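Local coordinates for protein isomaltodextranase (Arthrobacter globiformis, PDB 5AWO) that hydrolyses (1->6)-alpha-D-glucosidic linkages in polysaccharides, releasing successive isomaltose units from the non-reducing chain ends, at residues E58-F70 and D347-T360. Sequence-based numbering, arbitrary orientation.
Sequences EWKVNIDWLAGNF and DTYQQIGNNAWVYT
The segment 347-360 comes closest to the helical segment 58-70 at Asn62 and Tyr349, whose CA atoms are 5.9 Å apart, and again near Phe70 and Thr360. The Tyr349 ring packs against Val61, with its hydroxyl reaching Glu58. Val61 CG1 sits over one face of its ring, 3.5 Å from the ring centroid, a CH-pi contact. Over the opposite face lies OE1 of Gln350. Tyr349 CG stands between its own backbone N and carbonyl carbon (chi1 71°), which carries the hydroxyl to Glu58. There Tyr349 OH donates to the syn lone pair of Glu58 OE2 at 2.6 Å. The other carboxylate oxygen, Glu58 OE1, accepts from Gln350 NE2 at 2.9 Å, with an N-H...O angle of 163°. A water lies within hydrogen-bonding distance of both Glu58 OE1 and Gln350 OE1. Without the phenol, as with an alanine here, Glu58 OE2 would probably lose this donor and Val61 CG1 the ring face it packs on. The contact belongs to the GH27 TIM barrel: helix 56-68 comes after barrel strand 39-42 and the loop after strand 343-345, which lies beside 39-42 in the sheet. One face of the Trp65 ring packs against the loop backbone at Thr348 and Tyr349. Tyr349 CA is centred over its six-membered ring, and Phe70 CD2 lies over the opposite face, toward the rim. Asp347 O approaches the indole edge, 3.3 Å from Trp65 CH2, and also accepts from Trp41 NE1. Ile352 CB meets Trp65 CZ2 at 3.7 Å. At the helix exit, Phe70 CZ touches Ala356 CB at 3.5 Å, while Thr360 CG2 borders Phe70 CD1 and CE1.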
ATOM      1  N   GLU A  58      28.861   3.345  -8.747  1.00 18.67           N
ATOM      2  CA  GLU A  58      28.249   3.194  -7.414  1.00 18.63           C
ATOM      3  C   GLU A  58      26.976   2.368  -7.482  1.00 17.86           C
ATOM      4  O   GLU A  58      26.726   1.524  -6.622  1.00 17.72           O
ATOM      5  CB  GLU A  58      27.999   4.556  -6.807  1.00 18.85           C
ATOM      6  CG  GLU A  58      29.295   5.160  -6.311  1.00 20.79           C
ATOM      7  CD  GLU A  58      29.883   4.329  -5.189  1.00 23.81           C
ATOM      8  OE1 GLU A  58      29.422   4.474  -4.058  1.00 26.49           O
ATOM      9  OE2 GLU A  58      30.756   3.481  -5.442  1.00 30.72           O
ATOM     10  N   TRP A  59      26.186   2.565  -8.536  1.00 18.05           N
ATOM     11  CA  TRP A  59      25.047   1.701  -8.805  1.00 17.43           C
ATOM     12  C   TRP A  59      25.466   0.229  -8.941  1.00 17.66           C
ATOM     13  O   TRP A  59      24.869  -0.661  -8.340  1.00 17.89           O
ATOM     14  CB  TRP A  59      24.354   2.220 -10.060  1.00 17.15           C
ATOM     15  CG  TRP A  59      23.344   1.377 -10.772  1.00 17.56           C
ATOM     16  CD1 TRP A  59      23.517   0.729 -11.973  1.00 16.48           C
ATOM     17  CD2 TRP A  59      21.961   1.168 -10.417  1.00 16.40           C
ATOM     18  NE1 TRP A  59      22.360   0.123 -12.355  1.00 15.99           N
ATOM     19  CE2 TRP A  59      21.372   0.396 -11.438  1.00 16.99           C
ATOM     20  CE3 TRP A  59      21.165   1.578  -9.342  1.00 16.65           C
ATOM     21  CZ2 TRP A  59      20.036  -0.030 -11.391  1.00 16.35           C
ATOM     22  CZ3 TRP A  59      19.833   1.172  -9.315  1.00 16.56           C
ATOM     23  CH2 TRP A  59      19.282   0.387 -10.310  1.00 17.23           C
ATOM     24  N   LYS A  60      26.532  -0.011  -9.725  1.00 18.29           N
ATOM     25  CA  LYS A  60      27.014  -1.379  -9.925  1.00 20.03           C
ATOM     26  C   LYS A  60      27.478  -2.018  -8.609  1.00 17.67           C
ATOM     27  O   LYS A  60      27.110  -3.147  -8.308  1.00 19.35           O
ATOM     28  CB  LYS A  60      28.164  -1.401 -10.946  1.00 21.85           C
ATOM     29  CG  LYS A  60      28.641  -2.804 -11.299  1.00 24.54           C
ATOM     30  CD  LYS A  60      29.840  -2.758 -12.233  1.00 24.88           C
ATOM     31  CE  LYS A  60      30.288  -4.152 -12.649  1.00 26.20           C
ATOM     32  NZ  LYS A  60      30.719  -4.986 -11.491  1.00 27.27           N
ATOM     33  N   VAL A  61      28.277  -1.292  -7.840  1.00 18.92           N
ATOM     34  CA  VAL A  61      28.835  -1.859  -6.612  1.00 19.02           C
ATOM     35  C   VAL A  61      27.704  -2.144  -5.611  1.00 19.47           C
ATOM     36  O   VAL A  61      27.680  -3.189  -4.967  1.00 19.89           O
ATOM     37  CB  VAL A  61      29.969  -0.990  -6.041  1.00 19.94           C
ATOM     38  CG1 VAL A  61      30.491  -1.550  -4.733  1.00 20.45           C
ATOM     39  CG2 VAL A  61      31.144  -0.944  -7.027  1.00 20.80           C
ATOM     40  N   ASN A  62      26.728  -1.248  -5.528  1.00 19.52           N
ATOM     41  CA  ASN A  62      25.553  -1.554  -4.696  1.00 18.87           C
ATOM     42  C   ASN A  62      24.790  -2.779  -5.156  1.00 18.18           C
ATOM     43  O   ASN A  62      24.408  -3.627  -4.341  1.00 19.73           O
ATOM     44  CB  ASN A  62      24.601  -0.356  -4.616  1.00 17.72           C
ATOM     45  CG  ASN A  62      25.092   0.714  -3.658  1.00 17.21           C
ATOM     46  OD1 ASN A  62      25.563   1.795  -4.048  1.00 18.81           O
ATOM     47  ND2 ASN A  62      25.033   0.396  -2.389  1.00 15.93           N
ATOM     48  N   ILE A  63      24.578  -2.914  -6.472  1.00 17.91           N
ATOM     49  CA  ILE A  63      23.904  -4.084  -6.991  1.00 18.98           C
ATOM     50  C   ILE A  63      24.670  -5.378  -6.624  1.00 18.42           C
ATOM     51  O   ILE A  63      24.064  -6.372  -6.228  1.00 19.12           O
ATOM     52  CB  ILE A  63      23.702  -4.029  -8.521  1.00 19.79           C
ATOM     53  CG1 ILE A  63      22.645  -2.965  -8.858  1.00 20.23           C
ATOM     54  CG2 ILE A  63      23.325  -5.393  -9.086  1.00 20.19           C
ATOM     55  CD1 ILE A  63      22.550  -2.659 -10.333  1.00 22.18           C
ATOM     56  N   ASP A  64      25.986  -5.348  -6.806  1.00 20.21           N
ATOM     57  CA  ASP A  64      26.801  -6.539  -6.516  1.00 21.47           C
ATOM     58  C   ASP A  64      26.725  -6.899  -5.027  1.00 20.69           C
ATOM     59  O   ASP A  64      26.627  -8.070  -4.671  1.00 23.08           O
ATOM     60  CB  ASP A  64      28.247  -6.329  -6.967  1.00 23.14           C
ATOM     61  CG  ASP A  64      28.392  -6.257  -8.487  1.00 24.26           C
ATOM     62  OD1 ASP A  64      27.478  -6.704  -9.189  1.00 23.04           O
ATOM     63  OD2 ASP A  64      29.451  -5.753  -8.943  1.00 29.51           O
ATOM     64  N   TRP A  65      26.704  -5.877  -4.182  1.00 19.90           N
ATOM     65  CA  TRP A  65      26.529  -6.059  -2.741  1.00 19.95           C
ATOM     66  C   TRP A  65      25.149  -6.641  -2.438  1.00 19.14           C
ATOM     67  O   TRP A  65      25.034  -7.590  -1.685  1.00 19.47           O
ATOM     68  CB  TRP A  65      26.762  -4.735  -2.016  1.00 20.32           C
ATOM     69  CG  TRP A  65      26.221  -4.629  -0.618  1.00 19.80           C
ATOM     70  CD1 TRP A  65      26.633  -5.310   0.498  1.00 20.70           C
ATOM     71  CD2 TRP A  65      25.164  -3.774  -0.193  1.00 19.21           C
ATOM     72  NE1 TRP A  65      25.910  -4.910   1.585  1.00 20.31           N
ATOM     73  CE2 TRP A  65      25.013  -3.948   1.192  1.00 19.16           C
ATOM     74  CE3 TRP A  65      24.361  -2.829  -0.847  1.00 19.94           C
ATOM     75  CZ2 TRP A  65      24.063  -3.256   1.926  1.00 18.15           C
ATOM     76  CZ3 TRP A  65      23.421  -2.132  -0.109  1.00 19.96           C
ATOM     77  CH2 TRP A  65      23.277  -2.352   1.261  1.00 19.73           C
ATOM     78  N   LEU A  66      24.097  -6.116  -3.069  1.00 18.79           N
ATOM     79  CA  LEU A  66      22.773  -6.658  -2.862  1.00 19.24           C
ATOM     80  C   LEU A  66      22.703  -8.102  -3.313  1.00 19.11           C
ATOM     81  O   LEU A  66      22.112  -8.948  -2.656  1.00 19.18           O
ATOM     82  CB  LEU A  66      21.702  -5.863  -3.621  1.00 18.73           C
ATOM     83  CG  LEU A  66      21.509  -4.435  -3.117  1.00 18.75           C
ATOM     84  CD1 LEU A  66      20.737  -3.672  -4.171  1.00 19.41           C
ATOM     85  CD2 LEU A  66      20.805  -4.409  -1.773  1.00 19.00           C
ATOM     86  N   ALA A  67      23.293  -8.404  -4.473  1.00 20.35           N
ATOM     87  CA  ALA A  67      23.166  -9.740  -5.006  1.00 21.51           C
ATOM     88  C   ALA A  67      23.783 -10.793  -4.065  1.00 22.03           C
ATOM     89  O   ALA A  67      23.311 -11.918  -4.037  1.00 24.79           O
ATOM     90  CB  ALA A  67      23.818  -9.822  -6.372  1.00 22.51           C
ATOM     91  N   GLY A  68      24.821 -10.400  -3.327  1.00 22.02           N
ATOM     92  CA  GLY A  68      25.502 -11.309  -2.405  1.00 22.46           C
ATOM     93  C   GLY A  68      24.970 -11.371  -0.986  1.00 24.46           C
ATOM     94  O   GLY A  68      25.325 -12.273  -0.232  1.00 26.68           O
ATOM     95  N   ASN A  69      24.129 -10.428  -0.613  0.50 22.12           N
ATOM     96  CA  ASN A  69      23.614 -10.429   0.728  0.50 22.03           C
ATOM     97  C   ASN A  69      22.072 -10.427   0.596  0.50 21.55           C
ATOM     98  O   ASN A  69      21.412 -11.473   0.662  0.50 22.00           O
ATOM     99  CB  ASN A  69      24.221  -9.243   1.510  0.50 22.41           C
ATOM    100  CG  ASN A  69      25.782  -9.258   1.551  0.50 22.30           C
ATOM    101  OD1 ASN A  69      26.383  -9.602   2.582  0.50 21.96           O
ATOM    102  ND2 ASN A  69      26.435  -8.866   0.446  0.50 22.47           N
ATOM    103  N   PHE A  70      21.497  -9.312   0.214  1.00 19.75           N
ATOM    104  CA  PHE A  70      20.057  -9.132   0.418  1.00 19.31           C
ATOM    105  C   PHE A  70      19.101  -9.748  -0.586  1.00 19.57           C
ATOM    106  O   PHE A  70      17.952  -9.989  -0.265  1.00 18.27           O
ATOM    107  CB  PHE A  70      19.766  -7.646   0.556  1.00 19.50           C
ATOM    108  CG  PHE A  70      20.479  -7.028   1.704  1.00 20.09           C
ATOM    109  CD1 PHE A  70      19.921  -7.063   2.967  1.00 20.59           C
ATOM    110  CD2 PHE A  70      21.759  -6.535   1.561  1.00 21.43           C
ATOM    111  CE1 PHE A  70      20.579  -6.544   4.052  1.00 20.60           C
ATOM    112  CE2 PHE A  70      22.445  -6.028   2.653  1.00 22.46           C
ATOM    113  CZ  PHE A  70      21.829  -6.006   3.906  1.00 22.11           C
ATOM    114  N   ASP A 347      20.082   2.171   2.832  1.00 14.56           N
ATOM    115  CA  ASP A 347      21.511   2.088   3.160  1.00 15.17           C
ATOM    116  C   ASP A 347      22.276   1.638   1.922  1.00 15.75           C
ATOM    117  O   ASP A 347      21.890   0.664   1.267  1.00 15.45           O
ATOM    118  CB  ASP A 347      21.750   1.065   4.268  1.00 15.26           C
ATOM    119  CG  ASP A 347      21.014   1.420   5.534  1.00 14.99           C
ATOM    120  OD1 ASP A 347      19.783   1.155   5.621  1.00 15.18           O
ATOM    121  OD2 ASP A 347      21.677   1.978   6.434  1.00 16.04           O
ATOM    122  N   THR A 348      23.376   2.329   1.645  1.00 15.80           N
ATOM    123  CA  THR A 348      24.317   1.881   0.628  1.00 16.78           C
ATOM    124  C   THR A 348      25.294   0.877   1.241  1.00 17.67           C
ATOM    125  O   THR A 348      25.316   0.660   2.459  1.00 16.49           O
ATOM    126  CB  THR A 348      25.174   3.042   0.106  1.00 16.59           C
ATOM    127  OG1 THR A 348      25.994   3.494   1.181  1.00 18.41           O
ATOM    128  CG2 THR A 348      24.342   4.205  -0.410  1.00 16.68           C
ATOM    129  N   TYR A 349      26.148   0.286   0.403  1.00 18.12           N
ATOM    130  CA  TYR A 349      27.169  -0.661   0.856  1.00 18.43           C
ATOM    131  C   TYR A 349      28.125   0.021   1.832  1.00 18.48           C
ATOM    132  O   TYR A 349      28.662  -0.643   2.729  1.00 19.15           O
ATOM    133  CB  TYR A 349      27.915  -1.310  -0.333  1.00 19.74           C
ATOM    134  CG  TYR A 349      28.850  -0.414  -1.113  1.00 21.81           C
ATOM    135  CD1 TYR A 349      30.206  -0.318  -0.780  1.00 21.95           C
ATOM    136  CD2 TYR A 349      28.400   0.294  -2.221  1.00 22.00           C
ATOM    137  CE1 TYR A 349      31.052   0.511  -1.501  1.00 22.74           C
ATOM    138  CE2 TYR A 349      29.243   1.096  -2.956  1.00 23.75           C
ATOM    139  CZ  TYR A 349      30.570   1.192  -2.600  1.00 23.82           C
ATOM    140  OH  TYR A 349      31.406   2.018  -3.334  1.00 25.65           O
ATOM    141  N   GLN A 350      28.329   1.327   1.712  1.00 18.02           N
ATOM    142  CA  GLN A 350      29.190   2.042   2.673  1.00 18.71           C
ATOM    143  C   GLN A 350      28.496   2.336   3.987  1.00 18.69           C
ATOM    144  O   GLN A 350      29.153   2.396   5.025  1.00 20.09           O
ATOM    145  CB  GLN A 350      29.700   3.365   2.122  1.00 20.79           C
ATOM    146  CG  GLN A 350      30.555   3.231   0.882  1.00 23.33           C
ATOM    147  CD  GLN A 350      29.795   3.560  -0.366  1.00 26.33           C
ATOM    148  OE1 GLN A 350      28.580   3.310  -0.459  1.00 26.20           O
ATOM    149  NE2 GLN A 350      30.485   4.148  -1.333  1.00 26.33           N
ATOM    150  N   GLN A 351      27.182   2.523   3.951  1.00 17.39           N
ATOM    151  CA  GLN A 351      26.435   2.937   5.137  1.00 17.40           C
ATOM    152  C   GLN A 351      25.984   1.776   5.984  1.00 17.57           C
ATOM    153  O   GLN A 351      25.726   1.956   7.178  1.00 17.20           O
ATOM    154  CB  GLN A 351      25.187   3.718   4.722  1.00 16.96           C
ATOM    155  CG  GLN A 351      25.459   5.083   4.142  1.00 16.76           C
ATOM    156  CD  GLN A 351      24.273   5.656   3.367  1.00 16.73           C
ATOM    157  OE1 GLN A 351      23.386   4.916   2.920  1.00 16.34           O
ATOM    158  NE2 GLN A 351      24.251   6.976   3.210  1.00 16.91           N
ATOM    159  N   ILE A 352      25.829   0.605   5.386  1.00 17.23           N
ATOM    160  CA  ILE A 352      25.165  -0.513   6.061  1.00 17.95           C
ATOM    161  C   ILE A 352      25.874  -0.897   7.374  1.00 19.04           C
ATOM    162  O   ILE A 352      25.214  -1.230   8.367  1.00 19.71           O
ATOM    163  CB  ILE A 352      24.944  -1.747   5.144  1.00 18.31           C
ATOM    164  CG1 ILE A 352      24.000  -2.780   5.774  1.00 18.87           C
ATOM    165  CG2 ILE A 352      26.263  -2.425   4.776  1.00 18.78           C
ATOM    166  CD1 ILE A 352      22.578  -2.283   6.009  1.00 18.09           C
ATOM    167  N   GLY A 353      27.202  -0.812   7.399  1.00 18.66           N
ATOM    168  CA  GLY A 353      27.939  -1.120   8.633  1.00 19.35           C
ATOM    169  C   GLY A 353      27.588  -2.507   9.138  1.00 19.99           C
ATOM    170  O   GLY A 353      27.624  -3.464   8.365  1.00 20.02           O
ATOM    171  N   ASN A 354      27.249  -2.619  10.432  1.00 22.56           N
ATOM    172  CA  ASN A 354      26.823  -3.909  10.998  1.00 24.42           C
ATOM    173  C   ASN A 354      25.307  -4.005  11.058  1.00 24.37           C
ATOM    174  O   ASN A 354      24.812  -4.604  11.998  1.00 26.88           O
ATOM    175  CB  ASN A 354      27.211  -4.139  12.502  1.00 28.46           C
ATOM    176  CG  ASN A 354      28.620  -3.746  12.882  1.00 28.92           C
ATOM    177  OD1 ASN A 354      29.560  -3.873  12.085  1.00 35.67           O
ATOM    178  ND2 ASN A 354      28.791  -3.346  14.174  1.00 29.91           N
ATOM    179  N   ASN A 355      24.560  -3.373  10.151  1.00 20.39           N
ATOM    180  CA  ASN A 355      23.096  -3.328  10.292  1.00 19.99           C
ATOM    181  C   ASN A 355      22.301  -4.190   9.346  1.00 19.48           C
ATOM    182  O   ASN A 355      21.079  -4.108   9.329  1.00 18.81           O
ATOM    183  CB  ASN A 355      22.624  -1.875  10.202  1.00 19.50           C
ATOM    184  CG  ASN A 355      22.994  -1.091  11.408  1.00 20.95           C
ATOM    185  OD1 ASN A 355      22.898  -1.615  12.522  1.00 21.86           O
ATOM    186  ND2 ASN A 355      23.381   0.145  11.226  1.00 21.05           N
ATOM    187  N   ALA A 356      22.946  -5.047   8.564  1.00 19.07           N
ATOM    188  CA  ALA A 356      22.201  -5.963   7.680  1.00 19.66           C
ATOM    189  C   ALA A 356      21.131  -6.764   8.392  1.00 19.41           C
ATOM    190  O   ALA A 356      20.040  -7.019   7.865  1.00 20.01           O
ATOM    191  CB  ALA A 356      23.163  -6.921   6.973  1.00 20.98           C
ATOM    192  N   TRP A 357      21.442  -7.171   9.624  1.00 18.99           N
ATOM    193  CA  TRP A 357      20.509  -7.952  10.418  1.00 17.29           C
ATOM    194  C   TRP A 357      19.081  -7.356  10.547  1.00 16.50           C
ATOM    195  O   TRP A 357      18.102  -8.076  10.687  1.00 17.71           O
ATOM    196  CB  TRP A 357      21.104  -8.200  11.824  1.00 17.64           C
ATOM    197  CG  TRP A 357      21.299  -6.906  12.579  1.00 16.72           C
ATOM    198  CD1 TRP A 357      22.420  -6.114  12.593  1.00 17.65           C
ATOM    199  CD2 TRP A 357      20.335  -6.243  13.386  1.00 16.05           C
ATOM    200  NE1 TRP A 357      22.199  -5.002  13.342  1.00 17.29           N
ATOM    201  CE2 TRP A 357      20.923  -5.043  13.837  1.00 15.82           C
ATOM    202  CE3 TRP A 357      19.014  -6.529  13.753  1.00 16.35           C
ATOM    203  CZ2 TRP A 357      20.251  -4.159  14.669  1.00 16.06           C
ATOM    204  CZ3 TRP A 357      18.339  -5.634  14.561  1.00 16.25           C
ATOM    205  CH2 TRP A 357      18.972  -4.451  15.015  1.00 16.39           C
ATOM    206  N   VAL A 358      18.974  -6.023  10.504  1.00 15.55           N
ATOM    207  CA  VAL A 358      17.686  -5.313  10.653  1.00 16.31           C
ATOM    208  C   VAL A 358      16.672  -5.833   9.624  1.00 15.25           C
ATOM    209  O   VAL A 358      15.465  -5.987   9.880  1.00 14.87           O
ATOM    210  CB  VAL A 358      17.881  -3.762  10.425  1.00 18.19           C
ATOM    211  CG1 VAL A 358      16.548  -2.992  10.398  1.00 19.55           C
ATOM    212  CG2 VAL A 358      18.808  -3.177  11.505  1.00 19.98           C
ATOM    213  N   TYR A 359      17.209  -6.111   8.447  1.00 14.53           N
ATOM    214  CA  TYR A 359      16.412  -6.373   7.257  1.00 14.58           C
ATOM    215  C   TYR A 359      16.213  -7.866   6.994  1.00 15.28           C
ATOM    216  O   TYR A 359      15.389  -8.243   6.152  1.00 16.06           O
ATOM    217  CB  TYR A 359      17.113  -5.742   6.075  1.00 14.80           C
ATOM    218  CG  TYR A 359      17.255  -4.249   6.186  1.00 13.89           C
ATOM    219  CD1 TYR A 359      16.137  -3.438   6.445  1.00 13.55           C
ATOM    220  CD2 TYR A 359      18.480  -3.620   6.047  1.00 13.01           C
ATOM    221  CE1 TYR A 359      16.238  -2.063   6.521  1.00 13.62           C
ATOM    222  CE2 TYR A 359      18.591  -2.241   6.121  1.00 13.72           C
ATOM    223  CZ  TYR A 359      17.472  -1.466   6.371  1.00 13.16           C
ATOM    224  OH  TYR A 359      17.578  -0.089   6.427  1.00 14.42           O
ATOM    225  N   THR A 360      16.955  -8.715   7.699  1.00 15.41           N
ATOM    226  CA  THR A 360      17.072 -10.132   7.335  1.00 15.75           C
ATOM    227  C   THR A 360      16.612 -11.096   8.435  1.00 16.12           C
ATOM    228  O   THR A 360      17.025 -12.265   8.453  1.00 17.88           O
ATOM    229  CB  THR A 360      18.503 -10.452   6.883  1.00 16.32           C
ATOM    230  OG1 THR A 360      19.414 -10.203   7.966  1.00 17.76           O
ATOM    231  CG2 THR A 360      18.871  -9.619   5.661  1.00 17.15           C
TER
HETATM  232  O   HOH W   1      27.125   4.013  -2.784  1.00 20.28           O